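Local structure of putative metal-sulfur cluster biosynthesis proteins YuaD (Bacillus subtilis, 1ORU) at residues I17-T20 against T25-M28; A52-F57 against T61-R66; C77-L82 against L158-I163; G112-F117 against I166-G171. The protein is of unknown function but carries a MOSC domain, of a family generally assigned molybdenum and pyridoxal phosphate binding, and may take part in metal-sulfur cluster biosynthesis. All coordinates share one frame; numbering follows the deposited sequence.

Interaction 1. Residues I17-T20 against T25-M28; sequences IADT and TKQM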
loop_
_atom_site.group_PDB
_atom_site.type_symbol
_atom_site.label_atom_id
_atom_site.label_comp_id
_atom_site.label_asym_id
_atom_site.label_seq_id
_atom_site.Cartn_x
_atom_site.Cartn_y
_atom_site.Cartn_z
ATOM N N ILE A 17 -3.663 -22.355 -2.034
ATOM C CA ILE A 17 -3.915 -21.718 -3.316
ATOM C C ILE A 17 -5.361 -21.910 -3.757
ATOM O O ILE A 17 -5.990 -22.919 -3.430
ATOM C CB ILE A 17 -2.995 -22.292 -4.414
ATOM C CG1 ILE A 17 -3.093 -21.437 -5.679
ATOM C CG2 ILE A 17 -3.396 -23.730 -4.728
ATOM C CD1 ILE A 17 -2.146 -21.866 -6.786
ATOM N N ALA A 18 -5.884 -20.925 -4.483
ATOM C CA ALA A 18 -7.242 -20.984 -5.020
ATOM C C ALA A 18 -7.015 -21.253 -6.503
ATOM O O ALA A 18 -6.871 -20.320 -7.290
ATOM C CB ALA A 18 -7.950 -19.646 -4.820
ATOM N N ASP A 19 -6.962 -22.530 -6.878
ATOM C CA ASP A 19 -6.697 -22.905 -8.264
ATOM C C ASP A 19 -7.921 -22.986 -9.170
ATOM O O ASP A 19 -7.800 -23.291 -10.358
ATOM C CB ASP A 19 -5.920 -24.228 -8.309
ATOM C CG ASP A 19 -6.690 -25.384 -7.700
ATOM O OD1 ASP A 19 -7.148 -25.264 -6.543
ATOM O OD2 ASP A 19 -6.831 -26.419 -8.381
ATOM N N THR A 20 -9.094 -22.715 -8.612
ATOM C CA THR A 20 -10.329 -22.722 -9.390
ATOM C C THR A 20 -11.062 -21.415 -9.119
ATOM O O THR A 20 -10.492 -20.484 -8.541
ATOM C CB THR A 20 -11.249 -23.901 -9.000
ATOM O OG1 THR A 20 -11.746 -23.716 -7.667
ATOM C CG2 THR A 20 -10.482 -25.203 -9.067
ATOM N N THR A 25 -9.501 -21.990 -0.503
ATOM C CA THR A 25 -8.199 -22.467 -0.938
ATOM C C THR A 25 -7.873 -23.891 -0.503
ATOM O O THR A 25 -8.557 -24.458 0.355
ATOM C CB THR A 25 -7.111 -21.510 -0.423
ATOM O OG1 THR A 25 -7.224 -21.378 1.000
ATOM C CG2 THR A 25 -7.290 -20.134 -1.051
ATOM N N LYS A 26 -6.840 -24.469 -1.116
ATOM C CA LYS A 26 -6.406 -25.820 -0.771
ATOM C C LYS A 26 -4.928 -25.795 -0.401
ATOM O O LYS A 26 -4.117 -25.131 -1.055
ATOM C CB LYS A 26 -6.670 -26.808 -1.914
ATOM C CG LYS A 26 -5.997 -26.491 -3.225
ATOM C CD LYS A 26 -6.370 -27.530 -4.276
ATOM C CE LYS A 26 -7.875 -27.571 -4.511
ATOM N NZ LYS A 26 -8.244 -28.506 -5.604
ATOM N N GLN A 27 -4.585 -26.519 0.657
ATOM C CA GLN A 27 -3.220 -26.537 1.152
ATOM C C GLN A 27 -2.186 -27.100 0.183
ATOM O O GLN A 27 -2.434 -28.082 -0.528
ATOM C CB GLN A 27 -3.164 -27.278 2.491
ATOM C CG GLN A 27 -1.853 -27.091 3.238
ATOM C CD GLN A 27 -1.943 -27.490 4.700
ATOM O OE1 GLN A 27 -2.879 -28.180 5.113
ATOM N NE2 GLN A 27 -0.963 -27.066 5.489
HETATM N N MSE A 28 -1.028 -26.447 0.162
HETATM C CA MSE A 28 0.090 -26.816 -0.695
HETATM C C MSE A 28 1.345 -26.885 0.163
HETATM O O MSE A 28 1.428 -26.238 1.209
HETATM C CB MSE A 28 0.310 -25.744 -1.771
HETATM C CG MSE A 28 -0.856 -25.508 -2.706
HETATM SE SE MSE A 28 -1.146 -26.999 -3.896
HETATM C CE MSE A 28 0.329 -26.712 -5.111
#
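The carbonyl oxygen of Ile17 receives the amide of Lys26, with N and O 2.9 Å apart and an angle of 161° at the hydrogen. The same oxygen also takes a CA-H...O contact from Thr25, bent to 120° at the hydrogen and therefore secondary. In return Ile17 N donates to Lys26 O over 3.0 Å, so the two residues form an antiparallel hydrogen-bonded pair, and their side chains emerge on one face of the sheet.

On that face Ile17 turns its CG2 branch to CG of Met28, a selenomethionine, at 3.7 Å. Beyond the pair, Asp19 and Lys26 lie across each other at about a right angle. Lys26 is bent at chi3 (60°), which brings its end alongside the carboxylate: Asp19 OD1 is 3.2 Å from Lys26 CE but 3.5 Å from NZ, evidence of a loose salt bridge with much of its contact on methylenes. On the buried flank, the methyls Ala18 CB and Thr25 CG2 meet at 3.9 Å; Thr25 OG1 is turned to a different partner, the carbonyl of Ala96.

Met28 pairs with Leu15 through the backbone, extending the ladder, and Asp41 accepts the amide of Ala18. The contact thus closes a beta hairpin at the end of strand 5-17, whose return arm is the short strand 26-28 at the margin of the large mixed sheet.

Interaction 2. Residues A52-F57 against T61-R66; sequences AREPMF and TEIFNR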
loop_
_atom_site.group_PDB
_atom_site.type_symbol
_atom_site.label_atom_id
_atom_site.label_comp_id
_atom_site.label_asym_id
_atom_site.label_seq_id
_atom_site.Cartn_x
_atom_site.Cartn_y
_atom_site.Cartn_z
ATOM N N ALA A 52 -17.150 -4.470 -4.183
ATOM C CA ALA A 52 -17.595 -3.859 -2.940
ATOM C C ALA A 52 -16.443 -3.353 -2.073
ATOM O O ALA A 52 -16.626 -2.443 -1.263
ATOM C CB ALA A 52 -18.442 -4.855 -2.157
ATOM N N ARG A 53 -15.258 -3.936 -2.238
ATOM C CA ARG A 53 -14.102 -3.519 -1.451
ATOM C C ARG A 53 -13.513 -2.203 -1.945
ATOM O O ARG A 53 -12.828 -1.506 -1.198
ATOM C CB ARG A 53 -13.030 -4.606 -1.467
ATOM C CG ARG A 53 -13.445 -5.868 -0.736
ATOM C CD ARG A 53 -12.378 -6.929 -0.847
ATOM N NE ARG A 53 -12.761 -8.172 -0.182
ATOM C CZ ARG A 53 -12.901 -8.302 1.132
ATOM N NH1 ARG A 53 -12.691 -7.264 1.935
ATOM N NH2 ARG A 53 -13.246 -9.474 1.645
ATOM N N GLU A 54 -13.775 -1.869 -3.204
ATOM C CA GLU A 54 -13.283 -0.620 -3.782
ATOM C C GLU A 54 -14.503 0.152 -4.285
ATOM O O GLU A 54 -14.682 0.331 -5.487
ATOM C CB GLU A 54 -12.325 -0.902 -4.946
ATOM C CG GLU A 54 -11.198 -1.880 -4.636
ATOM C CD GLU A 54 -11.600 -3.336 -4.835
ATOM O OE1 GLU A 54 -12.698 -3.594 -5.375
ATOM O OE2 GLU A 54 -10.807 -4.228 -4.466
ATOM N N PRO A 55 -15.351 0.628 -3.357
ATOM C CA PRO A 55 -16.573 1.377 -3.661
ATOM C C PRO A 55 -16.426 2.703 -4.406
ATOM O O PRO A 55 -17.408 3.213 -4.940
ATOM C CB PRO A 55 -17.216 1.549 -2.287
ATOM C CG PRO A 55 -16.042 1.678 -1.392
ATOM C CD PRO A 55 -15.125 0.581 -1.900
HETATM N N MSE A 56 -15.218 3.260 -4.450
HETATM C CA MSE A 56 -15.010 4.528 -5.154
HETATM C C MSE A 56 -14.928 4.335 -6.668
HETATM O O MSE A 56 -14.852 5.305 -7.427
HETATM C CB MSE A 56 -13.741 5.233 -4.653
HETATM C CG MSE A 56 -12.438 4.499 -4.917
HETATM SE SE MSE A 56 -12.103 2.994 -3.730
HETATM C CE MSE A 56 -12.092 3.951 -2.060
ATOM N N PHE A 57 -14.928 3.082 -7.105
ATOM C CA PHE A 57 -14.876 2.766 -8.528
ATOM C C PHE A 57 -16.180 2.093 -8.921
ATOM O O PHE A 57 -16.848 1.491 -8.084
ATOM C CB PHE A 57 -13.729 1.798 -8.829
ATOM C CG PHE A 57 -12.373 2.349 -8.517
ATOM C CD1 PHE A 57 -11.803 3.325 -9.329
ATOM C CD2 PHE A 57 -11.667 1.900 -7.405
ATOM C CE1 PHE A 57 -10.546 3.846 -9.040
ATOM C CE2 PHE A 57 -10.406 2.413 -7.103
ATOM C CZ PHE A 57 -9.843 3.389 -7.924
ATOM N N THR A 61 -14.831 -2.081 -12.890
ATOM C CA THR A 61 -13.762 -1.238 -13.424
ATOM C C THR A 61 -12.417 -1.925 -13.218
ATOM O O THR A 61 -12.144 -2.429 -12.133
ATOM C CB THR A 61 -13.714 0.129 -12.699
ATOM O OG1 THR A 61 -14.977 0.792 -12.834
ATOM C CG2 THR A 61 -12.614 1.014 -13.293
ATOM N N GLU A 62 -11.577 -1.949 -14.249
ATOM C CA GLU A 62 -10.266 -2.572 -14.112
ATOM C C GLU A 62 -9.335 -1.643 -13.340
ATOM O O GLU A 62 -9.126 -0.489 -13.726
ATOM C CB GLU A 62 -9.651 -2.890 -15.478
ATOM C CG GLU A 62 -8.309 -3.605 -15.372
ATOM C CD GLU A 62 -7.764 -4.064 -16.712
ATOM O OE1 GLU A 62 -7.509 -3.213 -17.585
ATOM O OE2 GLU A 62 -7.587 -5.288 -16.892
ATOM N N ILE A 63 -8.790 -2.157 -12.242
ATOM C CA ILE A 63 -7.885 -1.394 -11.393
ATOM C C ILE A 63 -6.699 -2.264 -11.010
ATOM O O ILE A 63 -6.698 -3.475 -11.245
ATOM C CB ILE A 63 -8.574 -0.933 -10.084
ATOM C CG1 ILE A 63 -9.093 -2.148 -9.308
ATOM C CG2 ILE A 63 -9.705 0.043 -10.398
ATOM C CD1 ILE A 63 -9.813 -1.801 -8.024
ATOM N N PHE A 64 -5.689 -1.638 -10.420
ATOM C CA PHE A 64 -4.502 -2.356 -9.989
ATOM C C PHE A 64 -4.900 -3.392 -8.935
ATOM O O PHE A 64 -5.758 -3.127 -8.096
ATOM C CB PHE A 64 -3.494 -1.382 -9.380
ATOM C CG PHE A 64 -2.320 -2.059 -8.757
ATOM C CD1 PHE A 64 -1.353 -2.667 -9.552
ATOM C CD2 PHE A 64 -2.199 -2.128 -7.374
ATOM C CE1 PHE A 64 -0.277 -3.340 -8.977
ATOM C CE2 PHE A 64 -1.126 -2.800 -6.787
ATOM C CZ PHE A 64 -0.165 -3.407 -7.593
ATOM N N ASN A 65 -4.267 -4.561 -8.975
ATOM C CA ASN A 65 -4.571 -5.621 -8.014
ATOM C C ASN A 65 -3.742 -5.491 -6.740
ATOM O O ASN A 65 -2.614 -5.977 -6.644
ATOM C CB ASN A 65 -4.353 -6.993 -8.653
ATOM C CG ASN A 65 -4.618 -8.135 -7.686
ATOM O OD1 ASN A 65 -5.347 -7.979 -6.706
ATOM N ND2 ASN A 65 -4.033 -9.292 -7.965
ATOM N N ARG A 66 -4.338 -4.836 -5.757
ATOM C CA ARG A 66 -3.723 -4.577 -4.466
ATOM C C ARG A 66 -3.814 -5.769 -3.507
ATOM O O ARG A 66 -2.980 -5.930 -2.618
ATOM C CB ARG A 66 -4.424 -3.372 -3.855
ATOM C CG ARG A 66 -3.928 -2.950 -2.514
ATOM C CD ARG A 66 -4.924 -1.999 -1.883
ATOM N NE ARG A 66 -4.341 -1.341 -0.724
ATOM C CZ ARG A 66 -5.034 -0.909 0.322
ATOM N NH1 ARG A 66 -6.350 -1.074 0.357
ATOM N NH2 ARG A 66 -4.410 -0.303 1.324
#
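Phe57 and Ile63 meet by a CH-pi contact. Ile63 CG2 stands 3.8 Å from the ring centroid and only 4° off the ring normal, and its distances to the six ring carbons, all between 4.0 and 4.2 Å, confirm that the methyl is centred over the face. The opposite face is taken by CG of Met56, a selenomethionine from the same segment, displaced toward the rim, while Glu54 CB lies in plane at the edge. The ring is therefore held from three directions.

Plain apolar packing accounts for the rest of the contact. Ile63 has CG1 between its backbone N and carbonyl carbon (chi1 58°), an arrangement that gives CG2 to the ring and sends CD1 on to Glu54, whose CG it touches at 3.7 Å. Mainly the CB-CG part of Glu54 is used here: its chain bends at chi2 (86°), and its carboxylate is bound by the amide of Gly51 and the ammonium of Lys48. Where the two segments come closest along the chain, Phe57 CB approaches Thr61 CB at 4.2 Å.

No hydrogen bond joins the two segments. Within 52-57, Phe57 N bonds to Glu54 O over 3.2 Å, closing a type I beta turn from Glu54 to Phe57.

The second subunit borders the contact, with its Glu168 against Phe57 and its Arg169 against Thr61. Strand 62-64 pairs with strand 47-49, so the contact packs the intervening loop onto this two-stranded antiparallel sheet.

Interaction 3. Residues C77-L82 against L158-I163; sequences CNEIAL and LGIRGI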
loop_
_atom_site.group_PDB
_atom_site.type_symbol
_atom_site.label_atom_id
_atom_site.label_comp_id
_atom_site.label_asym_id
_atom_site.label_seq_id
_atom_site.Cartn_x
_atom_site.Cartn_y
_atom_site.Cartn_z
ATOM N N CYS A 77 -7.664 -16.711 14.096
ATOM C CA CYS A 77 -8.716 -17.603 13.609
ATOM C C CYS A 77 -9.360 -18.313 14.791
ATOM O O CYS A 77 -10.571 -18.526 14.803
ATOM C CB CYS A 77 -8.154 -18.640 12.632
ATOM S SG CYS A 77 -7.813 -17.997 10.980
ATOM N N ASN A 78 -8.545 -18.687 15.777
ATOM C CA ASN A 78 -9.058 -19.353 16.972
ATOM C C ASN A 78 -9.927 -18.359 17.728
ATOM O O ASN A 78 -10.948 -18.725 18.328
ATOM C CB ASN A 78 -7.905 -19.811 17.873
ATOM C CG ASN A 78 -7.158 -21.008 17.308
ATOM O OD1 ASN A 78 -6.121 -21.413 17.838
ATOM N ND2 ASN A 78 -7.684 -21.584 16.232
ATOM N N GLU A 79 -9.520 -17.096 17.692
ATOM C CA GLU A 79 -10.257 -16.041 18.368
ATOM C C GLU A 79 -11.637 -15.895 17.738
ATOM O O GLU A 79 -12.635 -15.755 18.446
ATOM C CB GLU A 79 -9.495 -14.720 18.273
ATOM C CG GLU A 79 -9.754 -13.789 19.439
ATOM C CD GLU A 79 -8.991 -12.485 19.327
ATOM O OE1 GLU A 79 -7.819 -12.512 18.887
ATOM O OE2 GLU A 79 -9.563 -11.434 19.693
ATOM N N ILE A 80 -11.694 -15.929 16.410
ATOM C CA ILE A 80 -12.964 -15.823 15.705
ATOM C C ILE A 80 -13.839 -17.015 16.104
ATOM O O ILE A 80 -15.019 -16.848 16.424
ATOM C CB ILE A 80 -12.763 -15.831 14.164
ATOM C CG1 ILE A 80 -12.011 -14.569 13.725
ATOM C CG2 ILE A 80 -14.113 -15.917 13.457
ATOM C CD1 ILE A 80 -11.685 -14.527 12.227
ATOM N N ALA A 81 -13.251 -18.213 16.092
ATOM C CA ALA A 81 -13.978 -19.432 16.446
ATOM C C ALA A 81 -14.662 -19.286 17.800
ATOM O O ALA A 81 -15.852 -19.570 17.935
ATOM C CB ALA A 81 -13.031 -20.633 16.463
ATOM N N LEU A 82 -13.909 -18.840 18.799
ATOM C CA LEU A 82 -14.465 -18.657 20.133
ATOM C C LEU A 82 -15.624 -17.669 20.141
ATOM O O LEU A 82 -16.674 -17.940 20.722
ATOM C CB LEU A 82 -13.386 -18.175 21.105
ATOM C CG LEU A 82 -12.627 -19.251 21.881
ATOM C CD1 LEU A 82 -11.901 -20.182 20.925
ATOM C CD2 LEU A 82 -11.650 -18.575 22.825
ATOM N N LEU A 158 -14.359 -8.749 12.550
ATOM C CA LEU A 158 -13.840 -7.397 12.371
ATOM C C LEU A 158 -12.665 -7.143 13.309
ATOM O O LEU A 158 -12.772 -7.336 14.521
ATOM C CB LEU A 158 -14.938 -6.363 12.633
ATOM C CG LEU A 158 -14.517 -4.905 12.422
ATOM C CD1 LEU A 158 -14.127 -4.695 10.967
ATOM C CD2 LEU A 158 -15.660 -3.978 12.805
ATOM N N GLY A 159 -11.539 -6.721 12.736
ATOM C CA GLY A 159 -10.358 -6.439 13.530
ATOM C C GLY A 159 -9.449 -7.628 13.779
ATOM O O GLY A 159 -8.372 -7.469 14.353
ATOM N N ILE A 160 -9.877 -8.819 13.366
ATOM C CA ILE A 160 -9.080 -10.029 13.550
ATOM C C ILE A 160 -9.238 -10.973 12.366
ATOM O O ILE A 160 -9.123 -12.188 12.512
ATOM C CB ILE A 160 -9.478 -10.803 14.844
ATOM C CG1 ILE A 160 -10.975 -11.130 14.829
ATOM C CG2 ILE A 160 -9.117 -9.988 16.074
ATOM C CD1 ILE A 160 -11.448 -11.906 16.069
ATOM N N ARG A 161 -9.486 -10.420 11.186
ATOM C CA ARG A 161 -9.671 -11.261 10.015
ATOM C C ARG A 161 -8.424 -11.340 9.132
ATOM O O ARG A 161 -8.459 -11.931 8.055
ATOM C CB ARG A 161 -10.878 -10.773 9.205
ATOM C CG ARG A 161 -11.353 -11.752 8.138
ATOM C CD ARG A 161 -11.343 -11.092 6.780
ATOM N NE ARG A 161 -11.761 -11.979 5.696
ATOM C CZ ARG A 161 -11.052 -13.003 5.227
ATOM N NH1 ARG A 161 -9.863 -13.304 5.747
ATOM N NH2 ARG A 161 -11.523 -13.711 4.209
ATOM N N GLY A 162 -7.321 -10.754 9.587
ATOM C CA GLY A 162 -6.095 -10.814 8.805
ATOM C C GLY A 162 -5.814 -9.615 7.913
ATOM O O GLY A 162 -6.509 -8.600 7.969
ATOM N N ILE A 163 -4.799 -9.757 7.064
ATOM C CA ILE A 163 -4.375 -8.690 6.165
ATOM C C ILE A 163 -4.208 -9.167 4.727
ATOM O O ILE A 163 -4.271 -10.367 4.436
ATOM C CB ILE A 163 -3.012 -8.121 6.619
ATOM C CG1 ILE A 163 -1.940 -9.224 6.528
ATOM C CG2 ILE A 163 -3.115 -7.601 8.048
ATOM C CD1 ILE A 163 -0.541 -8.809 6.969
#
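Ile160 reaches from its loop to helix 74-84, and its side chain divides at CB. The CG2 branch goes to Glu79, where it lies 3.9 Å from OE2 and 4.0 Å from OE1; this near equality places the methyl against the carboxylate as a whole. The other branch starts with CG1, set between the backbone N and the carbonyl carbon (chi1 56°), and CG1 comes within 3.8 Å of Ile80 CG1. At the tip, CD1 closes to 3.6 Å from that same Ile80 carbon and also lies 4.0 Å from the helix backbone at Ile80 N.

The two isoleucines slide past each other in opposite directions. Their overlap is consequently lengthwise: while Ile160 CD1 probes toward the helix, Ile80 CD1 runs back to the loop and stops 3.5 Å from Ile160 O. Glu79, extended beyond CG, crosses Ile160 at about a right angle instead. No hydrogen bond links the segments; the contact is van der Waals packing, with aliphatic groups against each other and against oxygen atoms.

Other parts of the chain complete the setting. Ile80 also rests on Phe153 of helix 149-156, and the guanidinium of Arg161 is bonded to Leu94 O.

This is helix-on-loop packing within the MOSC domain: helix 74-84 is set against the connection that leads from helix 149-156 into strand 163-169 of the mixed sheet.

Interaction 4. Residues G112-F117 against I166-G171; sequences GSRIIF and IVERPG. With SO4 (sulfate ion), chain F.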
loop_
_atom_site.group_PDB
_atom_site.type_symbol
_atom_site.label_atom_id
_atom_site.label_comp_id
_atom_site.label_asym_id
_atom_site.label_seq_id
_atom_site.Cartn_x
_atom_site.Cartn_y
_atom_site.Cartn_z
ATOM N N GLY A 112 2.892 -0.973 4.978
ATOM C CA GLY A 112 4.289 -0.587 4.867
ATOM C C GLY A 112 5.198 -1.606 5.533
ATOM O O GLY A 112 6.410 -1.613 5.307
ATOM N N SER A 113 4.618 -2.454 6.379
ATOM C CA SER A 113 5.385 -3.499 7.049
ATOM C C SER A 113 5.735 -4.542 5.994
ATOM O O SER A 113 5.063 -4.647 4.970
ATOM C CB SER A 113 4.554 -4.165 8.155
ATOM O OG SER A 113 4.221 -3.250 9.188
ATOM N N ARG A 114 6.785 -5.311 6.249
ATOM C CA ARG A 114 7.220 -6.360 5.333
ATOM C C ARG A 114 7.297 -7.699 6.044
ATOM O O ARG A 114 7.616 -7.756 7.233
ATOM C CB ARG A 114 8.614 -6.048 4.780
ATOM C CG ARG A 114 8.640 -5.277 3.489
ATOM C CD ARG A 114 8.249 -3.827 3.667
ATOM N NE ARG A 114 8.605 -3.088 2.462
ATOM C CZ ARG A 114 8.771 -1.774 2.407
ATOM N NH1 ARG A 114 8.604 -1.030 3.497
ATOM N NH2 ARG A 114 9.133 -1.206 1.261
ATOM N N ILE A 115 6.987 -8.767 5.312
ATOM C CA ILE A 115 7.076 -10.138 5.815
ATOM C C ILE A 115 8.006 -10.840 4.829
ATOM O O ILE A 115 7.675 -10.998 3.647
ATOM C CB ILE A 115 5.711 -10.856 5.816
ATOM C CG1 ILE A 115 4.752 -10.139 6.770
ATOM C CG2 ILE A 115 5.895 -12.315 6.242
ATOM C CD1 ILE A 115 3.345 -10.710 6.776
ATOM N N ILE A 116 9.168 -11.266 5.316
ATOM C CA ILE A 116 10.167 -11.894 4.464
ATOM C C ILE A 116 10.425 -13.361 4.795
ATOM O O ILE A 116 10.557 -13.736 5.963
ATOM C CB ILE A 116 11.484 -11.094 4.544
ATOM C CG1 ILE A 116 11.203 -9.628 4.198
ATOM C CG2 ILE A 116 12.524 -11.680 3.592
ATOM C CD1 ILE A 116 12.445 -8.751 4.161
ATOM N N PHE A 117 10.490 -14.178 3.749
ATOM C CA PHE A 117 10.711 -15.615 3.860
ATOM C C PHE A 117 12.190 -15.972 3.652
ATOM O O PHE A 117 12.963 -15.158 3.155
ATOM C CB PHE A 117 9.820 -16.332 2.838
ATOM C CG PHE A 117 8.346 -16.250 3.152
ATOM C CD1 PHE A 117 7.667 -17.349 3.667
ATOM C CD2 PHE A 117 7.634 -15.074 2.926
ATOM C CE1 PHE A 117 6.290 -17.281 3.951
ATOM C CE2 PHE A 117 6.263 -14.995 3.207
ATOM C CZ PHE A 117 5.592 -16.102 3.721
ATOM N N ILE A 166 0.886 -7.261 -1.165
ATOM C CA ILE A 166 1.335 -7.228 -2.552
ATOM C C ILE A 166 2.670 -7.968 -2.490
ATOM O O ILE A 166 3.338 -7.932 -1.456
ATOM C CB ILE A 166 1.593 -5.775 -3.019
ATOM C CG1 ILE A 166 0.273 -5.116 -3.420
ATOM C CG2 ILE A 166 2.606 -5.754 -4.156
ATOM C CD1 ILE A 166 0.414 -3.613 -3.678
ATOM N N VAL A 167 3.051 -8.664 -3.560
ATOM C CA VAL A 167 4.345 -9.350 -3.569
ATOM C C VAL A 167 5.395 -8.281 -3.892
ATOM O O VAL A 167 5.377 -7.696 -4.980
ATOM C CB VAL A 167 4.410 -10.468 -4.646
ATOM C CG1 VAL A 167 5.820 -11.053 -4.714
ATOM C CG2 VAL A 167 3.409 -11.575 -4.312
ATOM N N GLU A 168 6.294 -8.020 -2.945
ATOM C CA GLU A 168 7.335 -7.014 -3.131
ATOM C C GLU A 168 8.598 -7.612 -3.752
ATOM O O GLU A 168 9.333 -6.924 -4.453
ATOM C CB GLU A 168 7.657 -6.329 -1.792
ATOM C CG GLU A 168 8.649 -5.159 -1.901
ATOM C CD GLU A 168 8.666 -4.264 -0.661
ATOM O OE1 GLU A 168 8.282 -4.744 0.428
ATOM O OE2 GLU A 168 9.074 -3.082 -0.782
ATOM N N ARG A 169 8.860 -8.886 -3.477
ATOM C CA ARG A 169 10.012 -9.566 -4.060
ATOM C C ARG A 169 9.649 -11.024 -4.305
ATOM O O ARG A 169 9.175 -11.720 -3.403
ATOM C CB ARG A 169 11.248 -9.497 -3.160
ATOM C CG ARG A 169 12.511 -9.916 -3.921
ATOM C CD ARG A 169 13.744 -10.006 -3.053
ATOM N NE ARG A 169 14.932 -10.297 -3.856
ATOM C CZ ARG A 169 16.125 -10.605 -3.349
ATOM N NH1 ARG A 169 16.299 -10.674 -2.032
ATOM N NH2 ARG A 169 17.152 -10.839 -4.160
ATOM N N PRO A 170 9.865 -11.507 -5.537
ATOM C CA PRO A 170 9.548 -12.891 -5.898
ATOM C C PRO A 170 10.397 -13.926 -5.165
ATOM O O PRO A 170 11.502 -13.628 -4.703
ATOM C CB PRO A 170 9.790 -12.918 -7.411
ATOM C CG PRO A 170 9.593 -11.480 -7.822
ATOM C CD PRO A 170 10.320 -10.760 -6.721
ATOM N N GLY A 171 9.869 -15.142 -5.068
ATOM C CA GLY A 171 10.583 -16.214 -4.402
ATOM C C GLY A 171 9.647 -17.325 -3.975
ATOM O O GLY A 171 8.431 -17.135 -3.920
HETATM S S SO4 F . 18.491 -8.835 -7.761
HETATM O O1 SO4 F . 17.874 -9.980 -7.043
HETATM O O2 SO4 F . 18.731 -9.191 -9.177
HETATM O O3 SO4 F . 17.558 -7.691 -7.706
HETATM O O4 SO4 F . 19.777 -8.439 -7.129
#
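Two buried, oppositely charged side chains, Arg114 and Glu168, make up this whole contact, joined side-on by a pair of hydrogen bonds. Arg114 NE donates to Glu168 OE1 at 2.6 Å, and NH2 to OE2 at 2.8 Å with an angle of 161° at the hydrogen. Both oxygens use their syn lone pairs. The guanidinium and carboxylate planes are only 11° apart, so the groups meet edge to edge in nearly one plane, and two bonds side by side fix the rotation of each.

The side chains themselves cross at about a right angle. Glu168 runs out extended, whereas Arg114 folds at chi2 (73°), which places CD and NE so that the NE edge turns to the acid. Arg114 CG also lies 3.1 Å from Glu168 OE1. On the far side NH1 makes a weak bond to Gly112 O.

Strands 114-116 and 163-169 both pair antiparallel with strand 122-128, and the ion pair spans it, with both side chains against Leu124. A classic beta bulge, in which Glu168 and Arg169 both face Ala122, lies where the chain turns its corner.

Past the bulge, Arg169 extends fully and gives NH2 to O1 of a sulfate ion at 3.1 Å. That ion, probably from the crystallisation liquor, is also bonded to Glu62 N of the second subunit. The same neighbour packs its Glu54 against Arg114 and its Met56 against Ile116.

Overall arrangement
From the N terminus, interaction 1 closes the hairpin after strand 5-17, with four residues between its segments. Interaction 2 follows in series, closing another short loop beside strand 62-64. Interactions 3 and 4 span longer separations and cross, since their segments alternate along the chain: interaction 3 ties helix 74-84 to the loop after helix 149-156, and interaction 4 ties strand 114-116 to strand 163-169 across 122-128. Their centres are about 22 Å apart, on opposite sides of the chain's centre. Interactions 1 and 4 both reach the large mixed sheet. Interactions 2 and 4 touch directly, where Phe64 and Arg66 pack on Ile166, and both border the second subunit.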